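Local coordinates for protein-glutamine gamma-glutamyltransferase (Pagrus major, PDB 1G0D) that catalyses calcium-dependent acyl transfer from protein-bound glutamine to primary amines such as lysine side chains, cross-linking proteins and releasing ammonia, at residues D147-Q152 / K426-N431; M156-V161 / G657-L662; V494-E497 / D501-A504; V308-N313 / R324-W329; I633-A638 / G643-K648. All blocks are in the same frame, centred on the assembly; numbering follows the deposited sequence.

Overall arrangement
Contact 2 is the buried one of the five, contacts 1 and 5 lie at the surface, and contacts 3 and 4 are partly buried. Contacts 1 and 2 touch: helix 148-156 is followed by strand 159-164, so loop 426-431 and strand 659-666 of the C-terminal domain are met by successive elements. Contacts 2 and 5 reach one sheet of that Ig-like domain, at 659-666 and 628-634. Contacts 3 and 4 share the long mixed sheet through 502-513 and 307-312. Chemistry follows place: a capped helix start against a valine and a tyrosine in contact 1, charges and water in contact 2, a buried amide in contact 3, an aromatic ring against polar loop backbone in contact 4, aliphatic packing in contact 5.

Contact 1. Residues D147-Q152 / K426-N431; sequences DESKLQ and KSVYGN. With SO4 (sulfate ion), chain B.
Ser149 and Lys150, in the first turn of helix 148-156, meet Val428 and Tyr429 of the loop between strands 424-426 and 433-435. The helix opens with a classical N-cap: Asp147 OD2 accepts from Ser149 N at 2.9 Å, and also from Ser149 OG, which comes from above the carboxylate plane (36° out of it). Two bonds thus grip one oxygen, OD2, and restrain the carboxylate. Beyond the cap, Ser149 CB lies 3.2 Å from Tyr429 OH, approaching the ring obliquely, while Val428 CG1 rests 3.5 Å from Ser149 O. With an alanine here OG is gone, and the Asp147 carboxylate, gripped by one bond of the segment in place of two, would probably turn more freely at the helix start. A serine suits the spot, small enough for the tyrosine hydroxyl to come close.

Lys150 runs past the loop, its CB beside it without touching. CG leaves beside the backbone N (chi1 -66°) and lies loosely by Val428 CG2 at 4.5 Å; CD and CE then lead away, and NZ makes a weak 3.4 Å bond to O2 of a sulfate ion, probably from the crystallisation liquor, that Arg291 and Trp351 also hold. Val428 is a compact filler between helix and aromatic: its CG1 also sits over the centre of the Tyr429 ring. The side chain of Val428 is about 6 Å from that of Glu434, probably a calcium ligand. Lys426, salt-bridged to Glu153 of the helix, closes the loop on itself as its NZ bonds Ser427 O at 2.7 Å and Gly430 O at 3.2 Å.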
# COMPACT_ATOMS: atom_id res chain seq x y z
N ASP A 147 -1.37 -20.51 8.53
CA ASP A 147 -2.69 -20.55 7.92
C ASP A 147 -2.52 -20.31 6.41
O ASP A 147 -2.36 -19.20 5.96
CB ASP A 147 -3.61 -19.51 8.51
CG ASP A 147 -5.03 -19.61 7.97
OD1 ASP A 147 -5.98 -19.22 8.68
OD2 ASP A 147 -5.20 -20.08 6.80
N GLU A 148 -2.56 -21.39 5.65
CA GLU A 148 -2.36 -21.35 4.21
C GLU A 148 -3.33 -20.47 3.49
O GLU A 148 -3.01 -19.96 2.42
CB GLU A 148 -2.46 -22.77 3.62
CG GLU A 148 -1.27 -23.61 3.87
CD GLU A 148 -1.07 -24.64 2.78
OE1 GLU A 148 -2.12 -25.04 2.23
OE2 GLU A 148 0.12 -25.01 2.50
N SER A 149 -4.52 -20.31 4.04
CA SER A 149 -5.49 -19.46 3.36
C SER A 149 -5.15 -17.95 3.41
O SER A 149 -5.56 -17.15 2.55
CB SER A 149 -6.86 -19.69 3.94
OG SER A 149 -7.14 -18.74 4.95
N LYS A 150 -4.38 -17.56 4.42
CA LYS A 150 -4.02 -16.16 4.57
C LYS A 150 -2.76 -15.88 3.80
O LYS A 150 -2.51 -14.74 3.42
CB LYS A 150 -3.81 -15.84 6.03
CG LYS A 150 -5.07 -15.94 6.81
CD LYS A 150 -4.84 -15.35 8.13
CE LYS A 150 -5.96 -15.78 9.03
NZ LYS A 150 -5.78 -15.06 10.33
N LEU A 151 -1.94 -16.90 3.58
CA LEU A 151 -0.71 -16.72 2.82
C LEU A 151 -1.06 -16.56 1.34
O LEU A 151 -0.36 -15.92 0.57
CB LEU A 151 0.23 -17.91 3.04
CG LEU A 151 1.03 -17.80 4.34
CD1 LEU A 151 1.76 -19.11 4.63
CD2 LEU A 151 2.00 -16.66 4.22
N GLN A 152 -2.19 -17.14 0.96
CA GLN A 152 -2.65 -17.06 -0.42
C GLN A 152 -3.05 -15.65 -0.78
O GLN A 152 -2.85 -15.20 -1.91
CB GLN A 152 -3.84 -17.99 -0.61
CG GLN A 152 -4.39 -17.99 -1.98
CD GLN A 152 -3.32 -18.21 -3.01
OE1 GLN A 152 -2.47 -19.13 -2.86
NE2 GLN A 152 -3.34 -17.38 -4.08
N LYS A 426 -8.30 -5.44 2.81
CA LYS A 426 -9.12 -6.36 2.01
C LYS A 426 -9.34 -7.71 2.71
O LYS A 426 -8.47 -8.23 3.41
CB LYS A 426 -8.49 -6.61 0.62
CG LYS A 426 -9.26 -7.60 -0.27
CD LYS A 426 -8.60 -7.83 -1.62
CE LYS A 426 -9.06 -9.12 -2.29
NZ LYS A 426 -8.96 -10.27 -1.35
N SER A 427 -10.51 -8.26 2.47
CA SER A 427 -10.89 -9.52 3.03
C SER A 427 -10.21 -10.69 2.31
O SER A 427 -10.02 -10.68 1.10
CB SER A 427 -12.38 -9.68 2.89
OG SER A 427 -12.70 -11.00 3.25
N VAL A 428 -9.89 -11.73 3.08
CA VAL A 428 -9.25 -12.89 2.55
C VAL A 428 -10.14 -13.65 1.59
O VAL A 428 -9.67 -14.40 0.72
CB VAL A 428 -8.83 -13.83 3.66
CG1 VAL A 428 -8.45 -15.16 3.07
CG2 VAL A 428 -7.67 -13.24 4.40
N TYR A 429 -11.44 -13.49 1.76
CA TYR A 429 -12.35 -14.20 0.89
C TYR A 429 -13.35 -13.21 0.38
O TYR A 429 -14.20 -12.74 1.12
CB TYR A 429 -13.05 -15.32 1.65
CG TYR A 429 -12.19 -16.53 1.86
CD1 TYR A 429 -11.31 -16.96 0.86
CD2 TYR A 429 -12.22 -17.22 3.06
CE1 TYR A 429 -10.46 -18.07 1.06
CE2 TYR A 429 -11.39 -18.32 3.27
CZ TYR A 429 -10.51 -18.74 2.27
OH TYR A 429 -9.68 -19.80 2.53
N GLY A 430 -13.26 -12.91 -0.90
CA GLY A 430 -14.14 -11.92 -1.48
C GLY A 430 -13.33 -10.64 -1.52
O GLY A 430 -12.16 -10.60 -1.11
N ASN A 431 -13.95 -9.59 -2.02
CA ASN A 431 -13.24 -8.33 -2.11
C ASN A 431 -13.87 -7.34 -1.15
O ASN A 431 -13.86 -6.12 -1.38
CB ASN A 431 -13.23 -7.84 -3.58
CG ASN A 431 -12.29 -8.69 -4.48
OD1 ASN A 431 -12.51 -9.90 -4.67
ND2 ASN A 431 -11.23 -8.07 -5.02
S SO4 B . -5.69 -11.10 11.14
O1 SO4 B . -5.07 -10.29 12.08
O2 SO4 B . -4.70 -11.86 10.50
O3 SO4 B . -6.41 -11.98 11.95
O4 SO4 B . -6.59 -10.31 10.34

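Contact 2. Residues M156-V161 / G657-L662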
# COMPACT_ATOMS: atom_id res chain seq x y z
N MET A 156 0.52 -14.74 -2.09
CA MET A 156 0.21 -15.15 -3.44
C MET A 156 -0.77 -14.36 -4.27
O MET A 156 -0.73 -14.42 -5.48
CB MET A 156 -0.20 -16.61 -3.41
CG MET A 156 0.93 -17.47 -2.84
SD MET A 156 2.19 -17.56 -4.05
CE MET A 156 3.52 -17.65 -3.10
N ASN A 157 -1.67 -13.62 -3.65
CA ASN A 157 -2.63 -12.85 -4.44
C ASN A 157 -2.00 -11.61 -5.08
O ASN A 157 -1.31 -10.83 -4.41
CB ASN A 157 -3.81 -12.46 -3.59
CG ASN A 157 -4.92 -11.95 -4.45
OD1 ASN A 157 -4.70 -11.63 -5.61
ND2 ASN A 157 -6.13 -11.87 -3.90
N GLU A 158 -2.22 -11.42 -6.37
CA GLU A 158 -1.63 -10.27 -7.06
C GLU A 158 -2.59 -9.11 -7.28
O GLU A 158 -2.20 -8.04 -7.77
CB GLU A 158 -1.06 -10.70 -8.41
CG GLU A 158 0.23 -11.52 -8.38
CD GLU A 158 0.60 -12.06 -9.76
OE1 GLU A 158 -0.17 -12.89 -10.30
OE2 GLU A 158 1.64 -11.64 -10.30
N ASP A 159 -3.85 -9.32 -6.93
CA ASP A 159 -4.88 -8.31 -7.10
C ASP A 159 -5.42 -7.95 -5.75
O ASP A 159 -5.86 -8.82 -5.01
CB ASP A 159 -6.01 -8.86 -7.95
CG ASP A 159 -5.63 -8.96 -9.38
OD1 ASP A 159 -5.44 -7.88 -9.98
OD2 ASP A 159 -5.49 -10.09 -9.90
N GLY A 160 -5.38 -6.67 -5.42
CA GLY A 160 -5.88 -6.23 -4.14
C GLY A 160 -6.91 -5.13 -4.31
O GLY A 160 -7.36 -4.82 -5.41
N VAL A 161 -7.32 -4.57 -3.19
CA VAL A 161 -8.26 -3.49 -3.19
C VAL A 161 -7.75 -2.57 -2.10
O VAL A 161 -7.43 -3.03 -1.01
CB VAL A 161 -9.66 -4.06 -2.83
CG1 VAL A 161 -10.64 -2.95 -2.63
CG2 VAL A 161 -10.12 -4.95 -3.95
N GLY A 657 -5.96 -18.43 -15.01
CA GLY A 657 -6.45 -18.09 -13.68
C GLY A 657 -7.58 -17.08 -13.63
O GLY A 657 -8.05 -16.60 -14.67
N VAL A 658 -8.06 -16.80 -12.42
CA VAL A 658 -9.09 -15.80 -12.24
C VAL A 658 -8.34 -14.45 -12.16
O VAL A 658 -7.64 -14.17 -11.19
CB VAL A 658 -9.89 -16.03 -10.95
CG1 VAL A 658 -10.94 -14.95 -10.80
CG2 VAL A 658 -10.52 -17.40 -10.98
N ARG A 659 -8.46 -13.64 -13.20
CA ARG A 659 -7.72 -12.40 -13.23
C ARG A 659 -8.63 -11.21 -13.28
O ARG A 659 -9.81 -11.32 -13.57
CB ARG A 659 -6.78 -12.44 -14.42
CG ARG A 659 -6.21 -13.83 -14.68
CD ARG A 659 -4.82 -13.77 -15.26
NE ARG A 659 -3.92 -14.76 -14.66
CZ ARG A 659 -3.25 -14.58 -13.53
NH1 ARG A 659 -2.45 -15.53 -13.07
NH2 ARG A 659 -3.36 -13.45 -12.85
N LYS A 660 -8.06 -10.06 -12.96
CA LYS A 660 -8.80 -8.80 -12.93
C LYS A 660 -8.20 -7.76 -13.92
O LYS A 660 -6.96 -7.56 -13.97
CB LYS A 660 -8.81 -8.27 -11.49
CG LYS A 660 -9.37 -9.26 -10.47
CD LYS A 660 -10.73 -8.78 -9.95
CE LYS A 660 -11.61 -9.92 -9.44
NZ LYS A 660 -10.80 -10.81 -8.59
N LEU A 661 -9.07 -7.15 -14.73
CA LEU A 661 -8.63 -6.17 -15.73
C LEU A 661 -8.98 -4.84 -15.17
O LEU A 661 -10.14 -4.59 -14.79
CB LEU A 661 -9.31 -6.39 -17.07
CG LEU A 661 -8.87 -5.46 -18.19
CD1 LEU A 661 -7.39 -5.61 -18.50
CD2 LEU A 661 -9.73 -5.73 -19.42
N LEU A 662 -7.95 -4.00 -15.08
CA LEU A 662 -8.07 -2.65 -14.51
C LEU A 662 -7.96 -1.54 -15.57
O LEU A 662 -7.17 -1.62 -16.52
CB LEU A 662 -6.99 -2.43 -13.43
CG LEU A 662 -7.09 -3.12 -12.08
CD1 LEU A 662 -7.22 -4.62 -12.21
CD2 LEU A 662 -5.84 -2.82 -11.33
O HOH W 1 -4.37 -7.22 -12.43
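Asp159 and Lys660 bring their backbones nearest, CA to CA 7.0 Å, on strands 159-164 and 659-666. No hydrogen bond joins the two segments directly, so they do not form a sheet together; each pairs with its own neighbours, strand 169-176 for the first and strand 673-682 for the second, and the chain turns a corner at Val658.

The approach to Asp159 is shaped by an Asx turn: Asn157 OD1 accepts from Asp159 N at 2.8 Å, the N-H pointing almost straight at it (171°) though from above the amide plane. Across the contact, Asp159 OD1 lies 3.7 Å from Lys660 CB, and the carboxylate carbon CG of Asp159 is 3.9 Å from Lys660 CG, so the acid rests on the aliphatic stem of the lysine. A water links the strands by donating to Asp159 OD1 (2.8 Å) and to Lys660 O (3.0 Å). An aspartate is short enough to lie on this stem and still offer OD1 to the water. With an alanine here, that water would probably lose its hold on the first strand and a gap would open over the Lys660 stem.

Glu158 and Arg659 carry opposite charges 4.1 Å apart (OE1 to NH2), too far for a salt bridge, and probably attract weakly, the carboxylate at the guanidinium edge with the planes 83° apart. Glu158 has firmer partners in Phe180 N and, by a salt bridge, Arg655. The C-terminal Ig-like domain thus packs against the hairpin 159-176 through polar groups and a bridging water, each side keeping its own sheet.

Contact 3. Residues V494-E497 / D501-A504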
# COMPACT_ATOMS: atom_id res chain seq x y z
N VAL A 494 -30.09 20.72 12.70
CA VAL A 494 -29.88 20.98 14.12
C VAL A 494 -31.04 20.30 14.84
O VAL A 494 -32.19 20.64 14.60
CB VAL A 494 -29.96 22.50 14.42
CG1 VAL A 494 -29.69 22.72 15.88
CG2 VAL A 494 -28.99 23.28 13.52
N LYS A 495 -30.77 19.33 15.71
CA LYS A 495 -31.86 18.65 16.40
C LYS A 495 -31.88 19.08 17.83
O LYS A 495 -30.94 18.83 18.56
CB LYS A 495 -31.70 17.11 16.39
CG LYS A 495 -32.35 16.34 15.21
CD LYS A 495 -31.49 15.16 14.68
CE LYS A 495 -29.96 15.50 14.62
NZ LYS A 495 -29.42 16.11 13.36
N ASN A 496 -32.94 19.72 18.24
CA ASN A 496 -33.03 20.11 19.62
C ASN A 496 -33.77 19.00 20.35
O ASN A 496 -34.98 18.90 20.25
CB ASN A 496 -33.80 21.44 19.76
CG ASN A 496 -33.98 21.86 21.21
OD1 ASN A 496 -33.57 21.15 22.13
ND2 ASN A 496 -34.59 23.02 21.42
N GLU A 497 -33.08 18.11 21.04
CA GLU A 497 -33.83 17.11 21.77
C GLU A 497 -33.86 17.52 23.23
O GLU A 497 -33.52 16.74 24.13
CB GLU A 497 -33.24 15.71 21.62
CG GLU A 497 -32.44 15.47 20.37
CD GLU A 497 -31.00 15.21 20.72
OE1 GLU A 497 -30.47 14.13 20.35
OE2 GLU A 497 -30.39 16.09 21.38
N ASP A 501 -37.29 25.72 24.22
CA ASP A 501 -36.90 26.26 22.91
C ASP A 501 -35.49 26.79 22.92
O ASP A 501 -35.06 27.36 23.91
CB ASP A 501 -37.83 27.39 22.53
CG ASP A 501 -38.99 26.91 21.72
OD1 ASP A 501 -39.46 25.78 21.98
OD2 ASP A 501 -39.43 27.66 20.82
N ALA A 502 -34.77 26.64 21.81
CA ALA A 502 -33.39 27.07 21.77
C ALA A 502 -33.06 27.90 20.58
O ALA A 502 -33.27 27.49 19.45
CB ALA A 502 -32.50 25.89 21.80
N HIS A 503 -32.54 29.07 20.84
CA HIS A 503 -32.18 29.97 19.76
C HIS A 503 -30.66 29.99 19.67
O HIS A 503 -29.97 30.19 20.66
CB HIS A 503 -32.73 31.39 20.06
CG HIS A 503 -33.78 31.43 21.14
ND1 HIS A 503 -35.12 31.19 20.88
CD2 HIS A 503 -33.71 31.73 22.46
CE1 HIS A 503 -35.81 31.34 21.99
NE2 HIS A 503 -34.98 31.67 22.96
N ALA A 504 -30.12 29.78 18.47
CA ALA A 504 -28.67 29.76 18.32
C ALA A 504 -28.22 30.33 16.97
O ALA A 504 -29.03 30.66 16.10
CB ALA A 504 -28.14 28.33 18.52
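Asn496 reaches Ala502 because its CG stands opposite the backbone N (chi1 177°) and its amide lies nearly eclipsed at the next bond (chi2 -3°). This second torsion turns OD1 back over CA and thrusts ND2 forward as the leading atom. ND2 comes to 3.6 Å from Ala502 CB, and to 3.6 Å from Ala502 N; both nitrogens are donors with acceptors elsewhere, so no bond forms between them and the meeting is one of shape. The Asp501 carbonyl carbon C lies a little farther from ND2, at 4.2 Å.

What holds the amide lies just beside the two segments. ND2 donates to Val532 O and to Arg500 O, so both of its hydrogens have an acceptor, while OD1 takes a weak bond from Gly498 N. This explains an asparagine in a buried place: one flat group serves backbone atoms of the short connection and of a neighbouring strand, its rotation set mainly by the two ND2 bonds. Ala502 suits the other side, since its lone methyl lets the amide pass close by.

Asn496 CA and Ala502 CA are 7.3 Å apart, and no hydrogen bond joins the segments. Farther along, Leu565 of strand 558-566 touches both Val494 and Ala504. The contact therefore marks a crossing from one sheet to the other in the first of the two C-terminal beta-barrel domains of a transglutaminase: strand 488-496 lies between 473-479 and 536-544, with Asn496 paired to Lys536, whereas strand 502-513 lies between 525-532 and 558-566, with Ala502 paired to Val532.

Contact 4. Residues V308-N313 / R324-W329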
# COMPACT_ATOMS: atom_id res chain seq x y z
N VAL A 308 -3.15 18.14 20.61
CA VAL A 308 -3.09 19.33 19.81
C VAL A 308 -4.34 20.18 20.04
O VAL A 308 -5.47 19.68 20.06
CB VAL A 308 -2.94 18.94 18.29
CG1 VAL A 308 -3.18 20.15 17.38
CG2 VAL A 308 -1.56 18.31 18.07
N ASP A 309 -4.13 21.46 20.29
CA ASP A 309 -5.24 22.35 20.43
C ASP A 309 -5.18 23.13 19.11
O ASP A 309 -4.15 23.66 18.73
CB ASP A 309 -5.05 23.19 21.68
CG ASP A 309 -5.19 22.35 22.96
OD1 ASP A 309 -6.31 21.87 23.24
OD2 ASP A 309 -4.20 22.14 23.68
N PHE A 310 -6.29 23.12 18.39
CA PHE A 310 -6.38 23.74 17.10
C PHE A 310 -7.14 25.04 17.21
O PHE A 310 -8.35 25.02 17.40
CB PHE A 310 -7.11 22.79 16.17
CG PHE A 310 -6.90 23.06 14.73
CD1 PHE A 310 -5.93 22.38 14.02
CD2 PHE A 310 -7.66 24.02 14.07
CE1 PHE A 310 -5.73 22.65 12.67
CE2 PHE A 310 -7.46 24.28 12.73
CZ PHE A 310 -6.50 23.59 12.03
N LEU A 311 -6.43 26.17 17.07
CA LEU A 311 -7.01 27.52 17.16
C LEU A 311 -7.61 28.07 15.87
O LEU A 311 -6.96 28.20 14.84
CB LEU A 311 -5.97 28.50 17.65
CG LEU A 311 -5.14 28.00 18.83
CD1 LEU A 311 -4.21 29.11 19.27
CD2 LEU A 311 -6.07 27.58 19.95
N LEU A 312 -8.88 28.41 15.98
CA LEU A 312 -9.66 28.95 14.90
C LEU A 312 -10.10 30.35 15.33
O LEU A 312 -10.01 30.69 16.50
CB LEU A 312 -10.89 28.05 14.71
CG LEU A 312 -10.97 26.98 13.61
CD1 LEU A 312 -9.61 26.56 13.21
CD2 LEU A 312 -11.81 25.80 14.09
N ASN A 313 -10.56 31.17 14.42
CA ASN A 313 -11.02 32.47 14.83
C ASN A 313 -12.52 32.33 14.89
O ASN A 313 -13.05 31.23 14.73
CB ASN A 313 -10.62 33.53 13.83
CG ASN A 313 -11.18 33.26 12.46
OD1 ASN A 313 -12.17 32.54 12.29
ND2 ASN A 313 -10.52 33.82 11.46
N ARG A 324 -2.52 26.39 5.29
CA ARG A 324 -3.51 25.71 4.46
C ARG A 324 -4.00 24.38 4.94
O ARG A 324 -5.07 23.97 4.53
CB ARG A 324 -2.96 25.51 3.05
CG ARG A 324 -2.97 26.75 2.21
CD ARG A 324 -2.45 26.49 0.83
NE ARG A 324 -3.37 25.69 0.03
CZ ARG A 324 -2.98 24.94 -0.99
NH1 ARG A 324 -3.88 24.23 -1.69
NH2 ARG A 324 -1.70 24.90 -1.33
N SER A 325 -3.25 23.70 5.78
CA SER A 325 -3.67 22.38 6.27
C SER A 325 -4.75 22.44 7.30
O SER A 325 -4.66 23.20 8.25
CB SER A 325 -2.50 21.62 6.87
OG SER A 325 -1.52 21.42 5.88
N ASP A 326 -5.76 21.60 7.11
CA ASP A 326 -6.93 21.52 7.99
C ASP A 326 -7.03 20.18 8.77
O ASP A 326 -7.86 19.30 8.49
CB ASP A 326 -8.16 21.74 7.12
CG ASP A 326 -9.36 22.19 7.91
OD1 ASP A 326 -9.22 22.51 9.12
OD2 ASP A 326 -10.44 22.22 7.29
N SER A 327 -6.15 20.03 9.75
CA SER A 327 -6.14 18.85 10.59
C SER A 327 -6.02 17.51 9.87
O SER A 327 -5.42 17.39 8.78
CB SER A 327 -7.40 18.83 11.45
OG SER A 327 -7.05 18.51 12.78
N SER A 328 -6.59 16.50 10.52
CA SER A 328 -6.56 15.12 10.08
C SER A 328 -6.91 14.86 8.65
O SER A 328 -7.86 15.44 8.12
CB SER A 328 -7.47 14.28 10.98
OG SER A 328 -7.14 14.47 12.35
N TRP A 329 -6.14 13.97 8.04
CA TRP A 329 -6.34 13.57 6.65
C TRP A 329 -7.65 12.82 6.48
O TRP A 329 -8.12 12.19 7.44
CB TRP A 329 -5.18 12.67 6.23
CG TRP A 329 -3.86 13.35 6.17
CD1 TRP A 329 -3.48 14.50 6.83
CD2 TRP A 329 -2.73 12.93 5.38
NE1 TRP A 329 -2.17 14.81 6.50
CE2 TRP A 329 -1.69 13.87 5.62
CE3 TRP A 329 -2.49 11.86 4.51
CZ2 TRP A 329 -0.43 13.75 5.00
CZ3 TRP A 329 -1.23 11.75 3.90
CH2 TRP A 329 -0.23 12.68 4.15
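Phe310 carries this contact, pointing its ring from strand 307-312, an edge strand of the mixed sheet, at the backbone of loop 325-327 in the catalytic core. The closer part lies where the ring meets Ser327 and Asp326: CE1 comes to 3.9 Å from Ser327 N, and CZ to 4.1 Å from Asp326 OD1. With CG opposite the backbone N (chi1 -161°), the ring stands out from the strand and presents this end to the loop. A phenylalanine suits the place, being long enough to span backbones whose CA atoms at Phe310 and Ser327 are 8.1 Å apart. Leu312 CD1 meets the ring edge in plane, and Tyr400 of the adjoining strand meets the ring obliquely.

Toward the solvent the packing slackens. Exposed Ser325 offers its carbonyl, O lying 4.2 Å from Phe310 CZ at the ring edge near its plane, but its side chain makes no close approach to the strand. Ser327 has a positive phi (56°), part of the bend that carries the loop into strand 329-339, which bears the active-site His332; the ring of Trp329 meets that histidine edge-to-face.

Asp326 crosses Phe310 at about a right angle, its carboxylate plane turned 44° from the ring. Its charge is directed elsewhere: OD2 forms salt bridges with Lys562 and Arg560, while OD1 lies beside the ring. Without a hydrogen bond between the segments, the strand and loop are joined by van der Waals contact, probably helped by weak attraction between carbonyl oxygen and the slightly positive ring edge, while the ionic ties of Asp326 fix the loop to strand 558-566.

Contact 5. Residues I633-A638 / G643-K648; sequences IHVNGA and GKVSVK
Ile633 and Val647 face each other tip to tip, and Val635 with Val645 repeats the theme two residues along; these two apolar pairs make up most of the contact. Ile633 CD1 lies 4.0 Å from Val647 CG2. Its CG1 branch runs beside the backbone N (chi1 -48°), which carries CD1 past the valine to 3.9 Å from Val647 CB. Val635 and Val645 cross at about a right angle, CG2 to CG1 3.9 Å. Branched side chains suit such strand positions, filling the width between the layers.

Contact with polar backbone is slight: Ile633 CD1 touches Lys648 O at 3.8 Å.

Backbone hydrogen bonds of both segments run to other neighbours. Ile633 pairs with Phe620 in one sheet; Val645 and Val647 pair with Phe607 and Val605 in the other. The segments therefore belong to opposing sheets of the C-terminal Ig-like domain, where 628-634 and 644-651 are edge strands, and Phe620 packs on Ile633, Val635 and Val647 alike. His634 and Ser646 point away, the usual strand alternation. With no hydrogen bond between them, the two edges are held together by aliphatic side chains partly shielded from water at the rim of the sandwich, a union of shape and hydrophobicity without directional bonds.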
# COMPACT_ATOMS: atom_id res chain seq x y z
N ILE A 633 -5.06 3.66 -24.78
CA ILE A 633 -5.96 3.87 -25.91
C ILE A 633 -6.30 5.36 -25.88
O ILE A 633 -6.97 5.82 -24.95
CB ILE A 633 -7.29 3.15 -25.76
CG1 ILE A 633 -7.05 1.70 -25.34
CG2 ILE A 633 -8.10 3.32 -27.05
CD1 ILE A 633 -8.31 0.95 -25.14
N HIS A 634 -5.82 6.12 -26.86
CA HIS A 634 -6.12 7.54 -26.89
C HIS A 634 -7.40 7.80 -27.66
O HIS A 634 -7.53 7.38 -28.80
CB HIS A 634 -4.95 8.31 -27.52
CG HIS A 634 -3.72 8.35 -26.66
ND1 HIS A 634 -2.85 7.28 -26.55
CD2 HIS A 634 -3.22 9.32 -25.85
CE1 HIS A 634 -1.87 7.59 -25.72
NE2 HIS A 634 -2.07 8.82 -25.28
N VAL A 635 -8.36 8.44 -27.02
CA VAL A 635 -9.62 8.79 -27.67
C VAL A 635 -9.26 9.84 -28.71
O VAL A 635 -8.69 10.89 -28.37
CB VAL A 635 -10.61 9.43 -26.66
CG1 VAL A 635 -11.80 10.03 -27.41
CG2 VAL A 635 -11.06 8.40 -25.64
N ASN A 636 -9.55 9.57 -29.97
CA ASN A 636 -9.22 10.54 -31.01
C ASN A 636 -10.39 11.51 -31.15
O ASN A 636 -11.47 11.16 -31.61
CB ASN A 636 -8.92 9.81 -32.34
CG ASN A 636 -7.59 9.00 -32.27
OD1 ASN A 636 -7.51 7.86 -32.78
ND2 ASN A 636 -6.56 9.59 -31.64
N GLY A 637 -10.15 12.74 -30.71
CA GLY A 637 -11.19 13.74 -30.74
C GLY A 637 -11.47 14.21 -29.33
O GLY A 637 -10.61 14.11 -28.46
N ALA A 638 -12.67 14.73 -29.10
CA ALA A 638 -13.04 15.21 -27.78
C ALA A 638 -14.44 14.71 -27.52
O ALA A 638 -15.31 14.73 -28.39
CB ALA A 638 -12.99 16.73 -27.71
N GLY A 643 -21.74 13.06 -23.81
CA GLY A 643 -21.63 12.06 -24.86
C GLY A 643 -20.97 10.76 -24.42
O GLY A 643 -20.10 10.77 -23.55
N LYS A 644 -21.38 9.64 -25.02
CA LYS A 644 -20.80 8.35 -24.66
C LYS A 644 -19.48 8.07 -25.37
O LYS A 644 -19.36 8.28 -26.58
CB LYS A 644 -21.77 7.20 -24.97
CG LYS A 644 -21.20 5.80 -24.67
CD LYS A 644 -22.15 4.68 -25.04
CE LYS A 644 -23.37 4.62 -24.08
NZ LYS A 644 -24.47 3.67 -24.48
N VAL A 645 -18.49 7.61 -24.60
CA VAL A 645 -17.15 7.27 -25.09
C VAL A 645 -17.05 5.77 -25.16
O VAL A 645 -17.60 5.07 -24.32
CB VAL A 645 -16.08 7.72 -24.12
CG1 VAL A 645 -14.81 8.01 -24.86
CG2 VAL A 645 -16.54 8.93 -23.39
N SER A 646 -16.35 5.26 -26.16
CA SER A 646 -16.25 3.81 -26.27
C SER A 646 -15.04 3.37 -27.05
O SER A 646 -14.95 3.66 -28.24
CB SER A 646 -17.49 3.23 -26.96
OG SER A 646 -18.67 3.91 -26.55
N VAL A 647 -14.11 2.67 -26.38
CA VAL A 647 -12.90 2.12 -27.01
C VAL A 647 -12.86 0.61 -26.79
O VAL A 647 -13.77 0.02 -26.16
CB VAL A 647 -11.59 2.61 -26.39
CG1 VAL A 647 -11.11 3.82 -27.11
CG2 VAL A 647 -11.76 2.86 -24.91
N LYS A 648 -11.79 -0.00 -27.30
CA LYS A 648 -11.57 -1.42 -27.14
C LYS A 648 -10.14 -1.69 -27.50
O LYS A 648 -9.53 -0.94 -28.24
CB LYS A 648 -12.51 -2.21 -28.03
CG LYS A 648 -12.69 -1.66 -29.39
CD LYS A 648 -11.75 -2.33 -30.34
CE LYS A 648 -12.36 -2.36 -31.71
NZ LYS A 648 -13.81 -2.75 -31.68